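Extracellular solute-binding protein, family 5 (Chelativorans sp., PDB 6WM6) binds EDTA and other aminopolycarboxylates in the periplasm, probably delivering them to an ABC transporter for uptake. Local coordinates at residues F52-D57 and N70-T75. Residues are numbered along the deposited sequence; the frame is centred on the assembly and turned at random.
Sequences FAVTRD and NAVVRT. With EDO (1,2-ethanediol), chain H; SO4 (sulfate ion), chain B.
Asn-70 CB lies over one face of the Arg-56 guanidinium, with Val-72 CG2 and sulfate O2 at its edge; Arg-56 CD and NE pass the Asn-70 amide, whose plane is 17° from the guanidinium, CD 3.7 Å from ND2. Arg-56 NH2 bonds weakly to sulfate O2. The Phe-52 ring meets ethanediol C1 at its edge, while Thr-75 CG2 approaches obliquely, 4.3 Å from Phe-52 CE1; Thr-55 N donates to ethanediol O1 (3.2 Å). With Val-72 CG1 anti to the backbone N (172°), CG1 packs 3.9 Å from Val-54 CB, and CG2 touches Arg-56 CG and the diol. Asn-70 is the N-cap of helix 71-77: OD1 accepts a nearly straight bond from Val-73 N (2.9 Å, 169°), and ND2 reaches Asp-57 O through a water. An alanine here would probably cost Val-73 N its side-chain cap and the water its ND2 donor, opening a gap beside Arg-56 CD. Sulfate O1 accepts from Ala-71 N (2.9 Å); both small molecules probably come from the crystallisation liquor, so the site suggests only that the helix N-terminus and Arg-56 can receive an anion. Strand and helix thus join by apolar packing and one water bridge from the following loop, without direct hydrogen bonds, leaving Arg-56 O buried against Val-72 CG1 (3.7 Å) without a polar partner.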
loop_
_atom_site.group_PDB
_atom_site.type_symbol
_atom_site.label_atom_id
_atom_site.label_comp_id
_atom_site.label_asym_id
_atom_site.label_seq_id
_atom_site.Cartn_x
_atom_site.Cartn_y
_atom_site.Cartn_z
ATOM N N PHE A 52 17.834 0.945 -10.292
ATOM C CA PHE A 52 16.400 1.201 -10.118
ATOM C C PHE A 52 16.252 2.519 -9.371
ATOM O O PHE A 52 16.799 2.686 -8.277
ATOM C CB PHE A 52 15.834 0.023 -9.309
ATOM C CG PHE A 52 14.330 -0.035 -9.166
ATOM C CD1 PHE A 52 13.626 0.953 -8.506
ATOM C CD2 PHE A 52 13.627 -1.130 -9.643
ATOM C CE1 PHE A 52 12.233 0.857 -8.363
ATOM C CE2 PHE A 52 12.253 -1.224 -9.487
ATOM C CZ PHE A 52 11.568 -0.235 -8.854
ATOM N N ALA A 53 15.503 3.449 -9.944
ATOM C CA ALA A 53 15.316 4.750 -9.323
ATOM C C ALA A 53 14.285 4.671 -8.209
ATOM O O ALA A 53 13.233 4.047 -8.374
ATOM C CB ALA A 53 14.821 5.767 -10.357
ATOM N N VAL A 54 14.577 5.332 -7.077
ATOM C CA VAL A 54 13.613 5.463 -5.982
ATOM C C VAL A 54 13.470 6.929 -5.622
ATOM O O VAL A 54 14.389 7.721 -5.840
ATOM C CB VAL A 54 13.993 4.616 -4.748
ATOM C CG1 VAL A 54 14.056 3.143 -5.145
ATOM C CG2 VAL A 54 15.290 5.083 -4.149
ATOM N N THR A 55 12.299 7.278 -5.067
ATOM C CA THR A 55 11.872 8.668 -4.936
ATOM C C THR A 55 12.125 9.271 -3.556
ATOM O O THR A 55 11.878 10.467 -3.375
ATOM C CB THR A 55 10.375 8.793 -5.258
ATOM O OG1 THR A 55 9.621 7.975 -4.359
ATOM C CG2 THR A 55 10.084 8.358 -6.692
ATOM N N ARG A 56 12.599 8.492 -2.586
ATOM C CA ARG A 56 12.905 9.007 -1.260
ATOM C C ARG A 56 14.330 8.621 -0.872
ATOM O O ARG A 56 14.839 7.568 -1.283
ATOM C CB ARG A 56 11.964 8.422 -0.188
ATOM C CG ARG A 56 10.479 8.594 -0.430
ATOM C CD ARG A 56 9.702 7.790 0.611
ATOM N NE ARG A 56 8.254 7.889 0.462
ATOM C CZ ARG A 56 7.495 8.794 1.075
ATOM N NH1 ARG A 56 8.038 9.695 1.881
ATOM N NH2 ARG A 56 6.185 8.795 0.877
ATOM N N ASP A 57 14.971 9.466 -0.061
ATOM C CA ASP A 57 16.199 9.060 0.602
ATOM C C ASP A 57 15.877 8.002 1.658
ATOM O O ASP A 57 14.726 7.844 2.075
ATOM C CB ASP A 57 16.874 10.272 1.250
ATOM C CG ASP A 57 18.291 9.983 1.749
ATOM O OD1 ASP A 57 18.931 9.006 1.318
ATOM O OD2 ASP A 57 18.789 10.764 2.599
ATOM N N ASN A 70 7.249 2.675 4.169
ATOM C CA ASN A 70 6.882 3.279 2.893
ATOM C C ASN A 70 7.429 2.389 1.776
ATOM O O ASN A 70 8.261 1.495 2.004
ATOM C CB ASN A 70 7.349 4.733 2.780
ATOM C CG ASN A 70 8.849 4.878 2.757
ATOM O OD1 ASN A 70 9.543 4.284 1.917
ATOM N ND2 ASN A 70 9.380 5.695 3.658
ATOM N N ALA A 71 6.949 2.632 0.557
ATOM C CA ALA A 71 7.285 1.745 -0.551
ATOM C C ALA A 71 8.767 1.804 -0.924
ATOM O O ALA A 71 9.302 0.825 -1.460
ATOM C CB ALA A 71 6.427 2.085 -1.778
ATOM N N VAL A 72 9.453 2.912 -0.673
ATOM C CA VAL A 72 10.877 2.986 -0.979
ATOM C C VAL A 72 11.679 2.062 -0.064
ATOM O O VAL A 72 12.514 1.261 -0.522
ATOM C CB VAL A 72 11.389 4.436 -0.917
ATOM C CG1 VAL A 72 12.900 4.481 -1.052
ATOM C CG2 VAL A 72 10.719 5.259 -2.002
ATOM N N VAL A 73 11.469 2.174 1.252
ATOM C CA VAL A 73 12.188 1.299 2.175
ATOM C C VAL A 73 11.837 -0.153 1.886
ATOM O O VAL A 73 12.689 -1.047 1.964
ATOM C CB VAL A 73 11.886 1.702 3.633
ATOM C CG1 VAL A 73 12.635 0.799 4.605
ATOM C CG2 VAL A 73 12.262 3.157 3.860
ATOM N N ARG A 74 10.580 -0.422 1.575
ATOM C CA ARG A 74 10.164 -1.787 1.274
ATOM C C ARG A 74 10.902 -2.300 0.046
ATOM O O ARG A 74 11.423 -3.423 0.045
ATOM C CB ARG A 74 8.644 -1.814 1.086
ATOM C CG ARG A 74 8.003 -3.148 1.386
ATOM C CD ARG A 74 6.469 -3.071 1.387
ATOM N NE ARG A 74 5.960 -2.132 2.380
ATOM C CZ ARG A 74 5.320 -1.000 2.113
ATOM N NH1 ARG A 74 5.080 -0.616 0.881
ATOM N NH2 ARG A 74 4.929 -0.238 3.123
ATOM N N THR A 75 10.952 -1.497 -1.017
ATOM C CA THR A 75 11.629 -1.897 -2.251
ATOM C C THR A 75 13.113 -2.157 -2.022
ATOM O O THR A 75 13.659 -3.164 -2.488
ATOM C CB THR A 75 11.415 -0.817 -3.318
ATOM O OG1 THR A 75 10.028 -0.818 -3.684
ATOM C CG2 THR A 75 12.229 -1.071 -4.574
HETATM C C1 EDO H . 10.148 3.631 -6.180
HETATM O O1 EDO H . 10.168 4.890 -5.485
HETATM C C2 EDO H . 9.835 2.500 -5.205
HETATM O O2 EDO H . 8.425 2.242 -5.180
HETATM S S SO4 B . 3.592 5.006 0.517
HETATM O O1 SO4 B . 4.325 3.755 0.299
HETATM O O2 SO4 B . 4.399 6.119 0.047
HETATM O O3 SO4 B . 2.304 4.963 -0.229
HETATM O O4 SO4 B . 3.330 5.156 1.945
HETATM O O HOH W 1 12.203 6.926 3.266
#